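PDB 6ZRY: DMATS type aromatic prenyltransferase from Micromonospora olivasterospora, which probably transfers a dimethylallyl group to C6 of the indole ring of tryptophan, as an ABBA-barrel aromatic prenyltransferase. Local coordinates for residues 61-66 with 75-80; 213-218 with 255-260; 278-283 with 328-333. All coordinates share one frame; numbering follows the deposited sequence.

Contact 1 of 3, residues 61-66 with 75-80. With TRP (tryptophan), chain C.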
loop_
_atom_site.group_PDB
_atom_site.type_symbol
_atom_site.label_atom_id
_atom_site.label_comp_id
_atom_site.label_asym_id
_atom_site.label_seq_id
_atom_site.Cartn_x
_atom_site.Cartn_y
_atom_site.Cartn_z
ATOM N N VAL A 61 9.292 -5.381 -2.088
ATOM C CA VAL A 61 9.023 -4.019 -2.617
ATOM C C VAL A 61 7.881 -4.124 -3.647
ATOM O O VAL A 61 7.841 -5.144 -4.401
ATOM C CB VAL A 61 10.304 -3.384 -3.214
ATOM C CG1 VAL A 61 9.995 -2.378 -4.319
ATOM C CG2 VAL A 61 11.177 -2.742 -2.129
ATOM N N GLU A 62 6.993 -3.128 -3.659
ATOM C CA GLU A 62 5.929 -2.959 -4.691
ATOM C C GLU A 62 5.925 -1.491 -5.100
ATOM O O GLU A 62 6.012 -0.628 -4.218
ATOM C CB GLU A 62 4.567 -3.365 -4.152
ATOM C CG GLU A 62 3.461 -3.207 -5.169
ATOM C CD GLU A 62 2.096 -3.644 -4.671
ATOM O OE1 GLU A 62 1.718 -4.813 -4.889
ATOM O OE2 GLU A 62 1.444 -2.808 -4.041
ATOM N N PHE A 63 5.867 -1.212 -6.389
ATOM C CA PHE A 63 5.821 0.145 -6.942
ATOM C C PHE A 63 4.367 0.554 -7.105
ATOM O O PHE A 63 3.524 -0.315 -7.208
ATOM C CB PHE A 63 6.517 0.190 -8.298
ATOM C CG PHE A 63 7.968 -0.216 -8.269
ATOM C CD1 PHE A 63 8.917 0.605 -7.678
ATOM C CD2 PHE A 63 8.373 -1.431 -8.801
ATOM C CE1 PHE A 63 10.264 0.240 -7.649
ATOM C CE2 PHE A 63 9.712 -1.797 -8.774
ATOM C CZ PHE A 63 10.657 -0.964 -8.194
ATOM N N SER A 64 4.101 1.846 -7.145
ATOM C CA SER A 64 2.794 2.371 -7.589
ATOM C C SER A 64 2.961 3.740 -8.186
ATOM O O SER A 64 3.959 4.446 -7.843
ATOM C CB SER A 64 1.774 2.375 -6.449
ATOM O OG SER A 64 2.198 3.177 -5.362
ATOM N N ILE A 65 2.040 4.092 -9.066
ATOM C CA ILE A 65 1.964 5.418 -9.682
ATOM C C ILE A 65 0.540 5.948 -9.471
ATOM O O ILE A 65 -0.404 5.243 -9.763
ATOM C CB ILE A 65 2.454 5.380 -11.136
ATOM C CG1 ILE A 65 2.360 6.756 -11.779
ATOM C CG2 ILE A 65 1.783 4.303 -11.950
ATOM C CD1 ILE A 65 3.334 6.935 -12.933
ATOM N N ALA A 66 0.460 7.108 -8.860
ATOM C CA ALA A 66 -0.784 7.815 -8.522
ATOM C C ALA A 66 -0.966 8.955 -9.504
ATOM O O ALA A 66 -0.116 9.839 -9.540
ATOM C CB ALA A 66 -0.740 8.294 -7.090
ATOM N N LEU A 75 5.057 8.807 -7.545
ATOM C CA LEU A 75 5.643 7.441 -7.549
ATOM C C LEU A 75 5.860 7.033 -6.094
ATOM O O LEU A 75 6.329 7.864 -5.300
ATOM C CB LEU A 75 6.925 7.529 -8.384
ATOM C CG LEU A 75 7.853 6.331 -8.471
ATOM C CD1 LEU A 75 7.135 5.084 -8.962
ATOM C CD2 LEU A 75 9.011 6.678 -9.402
ATOM N N ARG A 76 5.505 5.808 -5.740
ATOM C CA ARG A 76 5.720 5.302 -4.368
ATOM C C ARG A 76 6.313 3.894 -4.418
ATOM O O ARG A 76 6.082 3.159 -5.412
ATOM C CB ARG A 76 4.419 5.343 -3.568
ATOM C CG ARG A 76 3.707 6.686 -3.630
ATOM C CD ARG A 76 2.663 6.746 -4.750
ATOM N NE ARG A 76 1.809 5.571 -4.670
ATOM C CZ ARG A 76 0.927 5.330 -3.674
ATOM N NH1 ARG A 76 0.742 6.219 -2.711
ATOM N NH2 ARG A 76 0.219 4.211 -3.665
ATOM N N ILE A 77 7.057 3.561 -3.375
ATOM C CA ILE A 77 7.553 2.200 -3.107
ATOM C C ILE A 77 7.015 1.812 -1.747
ATOM O O ILE A 77 7.285 2.568 -0.790
ATOM C CB ILE A 77 9.088 2.134 -3.101
ATOM C CG1 ILE A 77 9.680 2.475 -4.464
ATOM C CG2 ILE A 77 9.510 0.764 -2.627
ATOM C CD1 ILE A 77 11.150 2.793 -4.436
ATOM N N LEU A 78 6.358 0.664 -1.657
ATOM C CA LEU A 78 6.013 0.014 -0.380
ATOM C C LEU A 78 6.995 -1.123 -0.167
ATOM O O LEU A 78 7.199 -1.898 -1.097
ATOM C CB LEU A 78 4.575 -0.499 -0.445
ATOM C CG LEU A 78 4.057 -1.213 0.810
ATOM C CD1 LEU A 78 3.831 -0.225 1.940
ATOM C CD2 LEU A 78 2.778 -1.940 0.511
ATOM N N GLY A 79 7.565 -1.269 1.015
ATOM C CA GLY A 79 8.351 -2.481 1.263
ATOM C C GLY A 79 8.908 -2.561 2.649
ATOM O O GLY A 79 8.432 -1.825 3.545
ATOM N N GLU A 80 9.855 -3.482 2.835
ATOM C CA GLU A 80 10.431 -3.758 4.147
ATOM C C GLU A 80 11.899 -4.137 3.967
ATOM O O GLU A 80 12.282 -4.602 2.888
ATOM C CB GLU A 80 9.630 -4.830 4.906
ATOM C CG GLU A 80 9.606 -6.188 4.243
ATOM C CD GLU A 80 8.812 -7.238 5.002
ATOM O OE1 GLU A 80 8.598 -7.073 6.226
ATOM O OE2 GLU A 80 8.397 -8.219 4.367
HETATM N N TRP C . 0.611 -7.978 -1.339
HETATM C CA TRP C . -0.288 -7.740 -0.156
HETATM C C TRP C . -1.747 -7.918 -0.580
HETATM O O TRP C . -2.631 -7.999 0.293
HETATM C CB TRP C . -0.039 -6.353 0.467
HETATM C CG TRP C . -0.334 -5.194 -0.432
HETATM C CD1 TRP C . 0.492 -4.651 -1.380
HETATM C CD2 TRP C . -1.544 -4.414 -0.463
HETATM N NE1 TRP C . -0.128 -3.595 -1.998
HETATM C CE2 TRP C . -1.371 -3.417 -1.451
HETATM C CE3 TRP C . -2.748 -4.448 0.256
HETATM C CZ2 TRP C . -2.364 -2.483 -1.752
HETATM C CZ3 TRP C . -3.726 -3.522 -0.041
HETATM C CH2 TRP C . -3.532 -2.551 -1.026
HETATM O OXT TRP C . -2.057 -7.992 -1.790
#

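Contact 2 of 3, residues 213-218 with 255-260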
loop_
_atom_site.group_PDB
_atom_site.type_symbol
_atom_site.label_atom_id
_atom_site.label_comp_id
_atom_site.label_asym_id
_atom_site.label_seq_id
_atom_site.Cartn_x
_atom_site.Cartn_y
_atom_site.Cartn_z
ATOM N N TYR A 213 -6.559 0.936 7.171
ATOM C CA TYR A 213 -6.989 0.056 6.067
ATOM C C TYR A 213 -7.728 -1.143 6.633
ATOM O O TYR A 213 -7.173 -1.779 7.570
ATOM C CB TYR A 213 -5.791 -0.437 5.278
ATOM C CG TYR A 213 -5.022 0.572 4.469
ATOM C CD1 TYR A 213 -4.322 1.613 5.064
ATOM C CD2 TYR A 213 -4.865 0.399 3.095
ATOM C CE1 TYR A 213 -3.565 2.504 4.325
ATOM C CE2 TYR A 213 -4.099 1.282 2.342
ATOM C CZ TYR A 213 -3.444 2.334 2.965
ATOM O OH TYR A 213 -2.659 3.206 2.265
ATOM N N LEU A 214 -8.908 -1.436 6.097
ATOM C CA LEU A 214 -9.753 -2.610 6.465
ATOM C C LEU A 214 -9.781 -3.560 5.272
ATOM O O LEU A 214 -10.018 -3.073 4.174
ATOM C CB LEU A 214 -11.174 -2.149 6.755
ATOM C CG LEU A 214 -11.494 -1.666 8.153
ATOM C CD1 LEU A 214 -10.581 -0.549 8.575
ATOM C CD2 LEU A 214 -12.965 -1.189 8.205
ATOM N N THR A 215 -9.580 -4.839 5.498
ATOM C CA THR A 215 -9.721 -5.883 4.474
ATOM C C THR A 215 -11.091 -6.506 4.657
ATOM O O THR A 215 -11.395 -6.961 5.780
ATOM C CB THR A 215 -8.584 -6.902 4.537
ATOM O OG1 THR A 215 -7.343 -6.195 4.378
ATOM C CG2 THR A 215 -8.718 -7.982 3.490
ATOM N N HIS A 216 -11.883 -6.501 3.600
ATOM C CA HIS A 216 -13.267 -7.004 3.570
ATOM C C HIS A 216 -13.269 -8.385 2.916
ATOM O O HIS A 216 -13.359 -8.446 1.680
ATOM C CB HIS A 216 -14.170 -6.013 2.819
ATOM C CG HIS A 216 -14.204 -4.654 3.415
ATOM N ND1 HIS A 216 -14.821 -4.390 4.634
ATOM C CD2 HIS A 216 -13.755 -3.466 2.961
ATOM C CE1 HIS A 216 -14.712 -3.114 4.911
ATOM N NE2 HIS A 216 -14.094 -2.520 3.899
ATOM N N HIS A 217 -13.157 -9.447 3.691
ATOM C CA HIS A 217 -13.053 -10.831 3.161
ATOM C C HIS A 217 -14.388 -11.258 2.543
ATOM O O HIS A 217 -15.423 -10.989 3.154
ATOM C CB HIS A 217 -12.563 -11.793 4.248
ATOM C CG HIS A 217 -11.144 -11.551 4.607
ATOM N ND1 HIS A 217 -10.094 -12.040 3.840
ATOM C CD2 HIS A 217 -10.595 -10.800 5.585
ATOM C CE1 HIS A 217 -8.954 -11.647 4.367
ATOM N NE2 HIS A 217 -9.236 -10.869 5.448
ATOM N N GLU A 218 -14.338 -11.867 1.352
ATOM C CA GLU A 218 -15.511 -12.459 0.645
ATOM C C GLU A 218 -16.689 -11.489 0.749
ATOM O O GLU A 218 -17.712 -11.837 1.383
ATOM C CB GLU A 218 -15.857 -13.818 1.257
ATOM C CG GLU A 218 -14.815 -14.888 0.981
ATOM C CD GLU A 218 -14.494 -15.737 2.195
ATOM O OE1 GLU A 218 -14.656 -16.974 2.117
ATOM O OE2 GLU A 218 -14.093 -15.159 3.217
ATOM N N GLY A 255 -12.475 -13.810 -4.655
ATOM C CA GLY A 255 -11.024 -13.993 -4.822
ATOM C C GLY A 255 -10.279 -13.188 -3.785
ATOM O O GLY A 255 -10.679 -13.215 -2.612
ATOM N N ARG A 256 -9.245 -12.466 -4.189
ATOM C CA ARG A 256 -8.521 -11.568 -3.284
ATOM C C ARG A 256 -9.488 -10.471 -2.860
ATOM O O ARG A 256 -10.339 -10.050 -3.649
ATOM C CB ARG A 256 -7.251 -11.052 -3.934
ATOM C CG ARG A 256 -6.222 -12.144 -4.143
ATOM C CD ARG A 256 -4.909 -11.574 -4.611
ATOM N NE ARG A 256 -3.982 -12.593 -5.062
ATOM C CZ ARG A 256 -3.144 -13.285 -4.282
ATOM N NH1 ARG A 256 -3.110 -13.086 -2.972
ATOM N NH2 ARG A 256 -2.352 -14.194 -4.829
ATOM N N PRO A 257 -9.442 -10.062 -1.572
ATOM C CA PRO A 257 -10.480 -9.219 -0.997
ATOM C C PRO A 257 -10.347 -7.741 -1.382
ATOM O O PRO A 257 -9.244 -7.267 -1.539
ATOM C CB PRO A 257 -10.256 -9.385 0.524
ATOM C CG PRO A 257 -8.783 -9.641 0.658
ATOM C CD PRO A 257 -8.420 -10.441 -0.584
ATOM N N LEU A 258 -11.474 -7.050 -1.460
ATOM C CA LEU A 258 -11.502 -5.584 -1.517
ATOM C C LEU A 258 -10.911 -5.038 -0.219
ATOM O O LEU A 258 -11.114 -5.657 0.858
ATOM C CB LEU A 258 -12.923 -5.082 -1.712
ATOM C CG LEU A 258 -13.555 -5.411 -3.060
ATOM C CD1 LEU A 258 -15.012 -5.044 -3.048
ATOM C CD2 LEU A 258 -12.838 -4.695 -4.190
ATOM N N VAL A 259 -10.271 -3.902 -0.316
ATOM C CA VAL A 259 -9.680 -3.197 0.829
ATOM C C VAL A 259 -10.141 -1.764 0.775
ATOM O O VAL A 259 -10.150 -1.167 -0.304
ATOM C CB VAL A 259 -8.157 -3.320 0.852
ATOM C CG1 VAL A 259 -7.539 -2.483 1.938
ATOM C CG2 VAL A 259 -7.727 -4.761 0.993
ATOM N N GLY A 260 -10.528 -1.240 1.906
ATOM C CA GLY A 260 -10.845 0.176 2.049
ATOM C C GLY A 260 -9.913 0.849 3.001
ATOM O O GLY A 260 -9.554 0.221 4.012
HETATM O O HOH W 1 -13.823 -8.687 -0.920
HETATM O O HOH W 2 -11.999 -12.190 -0.324
#

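Contact 3 of 3, residues 278-283 with 328-333. With TRP (tryptophan), chain C.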
loop_
_atom_site.group_PDB
_atom_site.type_symbol
_atom_site.label_atom_id
_atom_site.label_comp_id
_atom_site.label_asym_id
_atom_site.label_seq_id
_atom_site.Cartn_x
_atom_site.Cartn_y
_atom_site.Cartn_z
ATOM N N VAL A 278 -8.931 -2.363 -5.349
ATOM C CA VAL A 278 -9.336 -3.611 -6.004
ATOM C C VAL A 278 -8.076 -4.390 -6.363
ATOM O O VAL A 278 -7.250 -3.904 -7.163
ATOM C CB VAL A 278 -10.192 -3.343 -7.252
ATOM C CG1 VAL A 278 -10.587 -4.630 -7.941
ATOM C CG2 VAL A 278 -11.423 -2.507 -6.911
ATOM N N PRO A 279 -7.951 -5.651 -5.892
ATOM C CA PRO A 279 -6.831 -6.523 -6.276
ATOM C C PRO A 279 -7.143 -7.154 -7.637
ATOM O O PRO A 279 -7.437 -8.367 -7.742
ATOM C CB PRO A 279 -6.794 -7.516 -5.132
ATOM C CG PRO A 279 -8.264 -7.692 -4.783
ATOM C CD PRO A 279 -8.861 -6.319 -4.944
ATOM N N ILE A 280 -7.010 -6.314 -8.653
ATOM C CA ILE A 280 -7.456 -6.571 -10.046
ATOM C C ILE A 280 -6.811 -7.837 -10.584
ATOM O O ILE A 280 -7.466 -8.528 -11.351
ATOM C CB ILE A 280 -7.195 -5.343 -10.916
ATOM C CG1 ILE A 280 -7.754 -5.558 -12.330
ATOM C CG2 ILE A 280 -5.733 -4.960 -10.925
ATOM C CD1 ILE A 280 -7.984 -4.312 -13.085
ATOM N N ARG A 281 -5.586 -8.180 -10.144
ATOM C CA ARG A 281 -4.862 -9.396 -10.604
ATOM C C ARG A 281 -5.705 -10.647 -10.359
ATOM O O ARG A 281 -5.489 -11.658 -11.064
ATOM C CB ARG A 281 -3.520 -9.556 -9.888
ATOM C CG ARG A 281 -3.625 -9.830 -8.383
ATOM C CD ARG A 281 -2.219 -9.797 -7.835
ATOM N NE ARG A 281 -2.018 -10.131 -6.450
ATOM C CZ ARG A 281 -2.330 -9.374 -5.401
ATOM N NH1 ARG A 281 -2.956 -8.223 -5.529
ATOM N NH2 ARG A 281 -1.997 -9.789 -4.185
ATOM N N SER A 282 -6.620 -10.610 -9.409
ATOM C CA SER A 282 -7.457 -11.784 -9.023
ATOM C C SER A 282 -8.679 -11.916 -9.959
ATOM O O SER A 282 -9.325 -12.955 -9.918
ATOM C CB SER A 282 -7.866 -11.664 -7.580
ATOM O OG SER A 282 -8.505 -12.829 -7.104
ATOM N N TYR A 283 -8.971 -10.911 -10.783
ATOM C CA TYR A 283 -10.259 -10.792 -11.516
ATOM C C TYR A 283 -10.039 -10.615 -13.013
ATOM O O TYR A 283 -10.981 -10.212 -13.684
ATOM C CB TYR A 283 -11.076 -9.672 -10.860
ATOM C CG TYR A 283 -11.380 -9.990 -9.418
ATOM C CD1 TYR A 283 -12.345 -10.925 -9.089
ATOM C CD2 TYR A 283 -10.620 -9.450 -8.380
ATOM C CE1 TYR A 283 -12.623 -11.257 -7.774
ATOM C CE2 TYR A 283 -10.875 -9.778 -7.055
ATOM C CZ TYR A 283 -11.874 -10.691 -6.747
ATOM O OH TYR A 283 -12.125 -11.032 -5.443
ATOM N N ALA A 328 -1.082 -5.249 -9.817
ATOM C CA ALA A 328 -1.438 -6.008 -8.614
ATOM C C ALA A 328 -2.771 -5.500 -8.036
ATOM O O ALA A 328 -3.585 -6.314 -7.547
ATOM C CB ALA A 328 -0.325 -5.867 -7.597
ATOM N N HIS A 329 -2.931 -4.205 -8.046
ATOM C CA HIS A 329 -4.087 -3.472 -7.497
ATOM C C HIS A 329 -4.370 -2.242 -8.354
ATOM O O HIS A 329 -3.450 -1.728 -9.031
ATOM C CB HIS A 329 -3.858 -3.006 -6.064
ATOM C CG HIS A 329 -3.390 -4.041 -5.116
ATOM N ND1 HIS A 329 -4.252 -4.702 -4.290
ATOM C CD2 HIS A 329 -2.152 -4.494 -4.817
ATOM C CE1 HIS A 329 -3.557 -5.540 -3.510
ATOM N NE2 HIS A 329 -2.273 -5.440 -3.827
ATOM N N VAL A 330 -5.595 -1.753 -8.282
ATOM C CA VAL A 330 -5.920 -0.386 -8.742
ATOM C C VAL A 330 -6.847 0.225 -7.708
ATOM O O VAL A 330 -7.684 -0.524 -7.144
ATOM C CB VAL A 330 -6.537 -0.379 -10.160
ATOM C CG1 VAL A 330 -7.846 -1.118 -10.204
ATOM C CG2 VAL A 330 -6.691 1.052 -10.671
ATOM N N SER A 331 -6.664 1.498 -7.421
ATOM C CA SER A 331 -7.379 2.166 -6.323
ATOM C C SER A 331 -7.954 3.497 -6.777
ATOM O O SER A 331 -7.381 4.162 -7.621
ATOM C CB SER A 331 -6.498 2.317 -5.081
ATOM O OG SER A 331 -5.579 3.402 -5.238
ATOM N N LEU A 332 -9.106 3.828 -6.224
ATOM C CA LEU A 332 -9.763 5.127 -6.371
ATOM C C LEU A 332 -9.665 5.869 -5.048
ATOM O O LEU A 332 -10.044 5.259 -4.017
ATOM C CB LEU A 332 -11.222 4.913 -6.754
ATOM C CG LEU A 332 -12.018 6.201 -6.920
ATOM C CD1 LEU A 332 -11.504 7.005 -8.101
ATOM C CD2 LEU A 332 -13.496 5.897 -7.060
ATOM N N ARG A 333 -9.181 7.122 -5.093
ATOM C CA ARG A 333 -8.988 8.018 -3.922
ATOM C C ARG A 333 -10.053 9.110 -3.992
ATOM O O ARG A 333 -10.081 9.790 -4.981
ATOM C CB ARG A 333 -7.566 8.619 -3.898
ATOM C CG ARG A 333 -6.443 7.598 -4.104
ATOM C CD ARG A 333 -4.992 8.107 -4.242
ATOM N NE ARG A 333 -4.796 9.440 -4.834
ATOM C CZ ARG A 333 -4.442 9.702 -6.095
ATOM N NH1 ARG A 333 -4.244 8.725 -6.971
ATOM N NH2 ARG A 333 -4.307 10.960 -6.493
HETATM N N TRP C . 0.611 -7.978 -1.339
HETATM C CA TRP C . -0.288 -7.740 -0.156
HETATM C C TRP C . -1.747 -7.918 -0.580
HETATM O O TRP C . -2.631 -7.999 0.293
HETATM C CB TRP C . -0.039 -6.353 0.467
HETATM C CG TRP C . -0.334 -5.194 -0.432
HETATM C CD1 TRP C . 0.492 -4.651 -1.380
HETATM C CD2 TRP C . -1.544 -4.414 -0.463
HETATM N NE1 TRP C . -0.128 -3.595 -1.998
HETATM C CE2 TRP C . -1.371 -3.417 -1.451
HETATM C CE3 TRP C . -2.748 -4.448 0.256
HETATM C CZ2 TRP C . -2.364 -2.483 -1.752
HETATM C CZ3 TRP C . -3.726 -3.522 -0.041
HETATM C CH2 TRP C . -3.532 -2.551 -1.026
HETATM O OXT TRP C . -2.057 -7.992 -1.790
#

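Contact 1 of 3, residues 61-66 with 75-80
Phe-63 meets Arg-76 O at its ring edge and Ile-77 beside it, where CD1 of Phe-63 is 3.8 Å from CG1 of Ile-77; in one of the two modelled conformers of Val-61, CG1 lies over one ring face, toward its rim. The Arg-76 side chain is also modelled in two positions; in the one described, Ser-64 OG lies at the guanidinium edge, slightly out of plane, and NE and, weakly, NH2 point to it, an arrangement that remains doubtful. Backbone pairing is regular: Glu-62 N gives to Leu-78 O at 2.8 Å and Leu-78 N returns to Glu-62 O at 2.9 Å.

Glu-62, with CG anti to its own N (chi1 180°) and the chain extended on to CD, reaches out so that OE2 accepts the indole N-H, 2.7 Å from NE1 of the bound tryptophan (151°); CD2 of Leu-78 approaches CD1 of the same indole at 4.0 Å. Shortening this residue to alanine would probably leave the indole N-H without its acceptor and the ring freer to shift. Val-61, Phe-63 and Ile-77 face helices 6-21 and 26-36, while Glu-62 and Leu-78 line the tryptophan pocket: the two faces of a beta hairpin of the ABBA prenyltransferase barrel.

Contact 2 of 3, residues 213-218 with 255-260
In the antiparallel barrel of the ABBA fold, strands 209-220 and 258-265 are neighbours although two helices, 221-228 and 236-247, intervene in the chain; Leu-214 with Gly-260 and Thr-215 with Val-259 set their register. Leu-214 N gives to Gly-260 O at 2.7 Å in a nearly straight bond (169°), and Gly-260 N answers to Leu-214 O at 3.0 Å.

On the face of Tyr-213, Thr-215 and Val-259, the Tyr-213 ring offers its edge: CD2 is 4.1 Å from CG1 of Val-259, while the hydroxyl bonds to Tyr-148. Thr-215 divides its two branches. With chi1 at -58° OG1 lies beside the backbone N and turns to Thr-196, leaving CG2 anti to that N; CG2 presses on the proline ring, its distance of 3.3 Å to CG of Pro-257 being tighter than ordinary van der Waals contact. The same methyl sits 3.5 Å above one face of the His-217 ring, toward the rim, so it touches both the proline and the imidazole, which lie side by side. The other face of the pair holds His-216 and Leu-258 against helix 221-228; His-216 ND1 bonds to Asp-193.

Toward the strand ends direct pairing gives way to water. One molecule donates to His-216 O at 2.7 Å and accepts from Leu-258 N; a second accepts from Glu-218 N at 2.9 Å and donates to Gly-255 O at 2.8 Å.

Contact 3 of 3, residues 278-283 with 328-333
Arg-281 NH1 donates to Ala-328 O at 2.8 Å, the shortest polar bond between residues 278-283 and 328-333. The acceptor lies close to the guanidinium plane, but the donor stands well above the carbonyl plane (41° out of it), so the bond does not use a lone pair. The arginine gets there by holding CG between its backbone N and carbonyl carbon (chi1 66°) and running extended to NE, which brings CG to 3.6 Å from Ala-328 O as well. All three nitrogens have work: NE forms a salt bridge with Asp-56, and NH2 donates to OXT of the bound tryptophan at 3.0 Å, a carboxylate oxygen lying at the guanidinium edge.

The His-329 imidazole is held between the arginine and the ligand. NH1 of Arg-281 lies 3.2 Å above one face of the His-329 ring, offset toward the rim, with the two planes 68° apart. On the opposite face CZ2 of the tryptophan sits 3.5 Å above the ring centre, and the ligand's OXT meets the ring edge in plane. Arg-281 thus reads the carboxylate while His-329 backs the indole, as expected of a pocket for the amino-acid substrate.

Behind the pocket, Val-278 and Val-330 form an antiparallel hydrogen-bonded pair, Val-278 N giving to Val-330 O at 2.9 Å and Val-330 N returning to Val-278 O. An inverse gamma turn centred on Pro-279, with its weak bond from Ile-280 N to Val-278 O, then leads the chain out of the sheet into a 3-10 segment, which sets Arg-281 over Ala-328. The strand of Ala-328 runs between strands 273-278 and 341-346, and Val-278 and Val-330 pack together on helix 236-247.

How the contacts relate
All three contacts belong to one curled antiparallel sheet, and the bound tryptophan bridges two of them. Contact 1 takes the indole N-H and contact 3 the carboxylate; their centres are 14 Å apart, yet OE1 of Glu-62 reaches to 3.6 Å from CB of Ala-328. Gly-53 O supplies a further hydrogen bond to the ligand. Contact 2 stands farther round the barrel, its centre 19 Å from that of contact 1 with about 7 Å between nearest atoms, though Val-259 comes within about 4 Å of the tryptophan. It joins contact 3 directly, with centres 11 Å apart and a probable hydrogen bond of 2.7 Å between Arg-256 O and Tyr-283 OH.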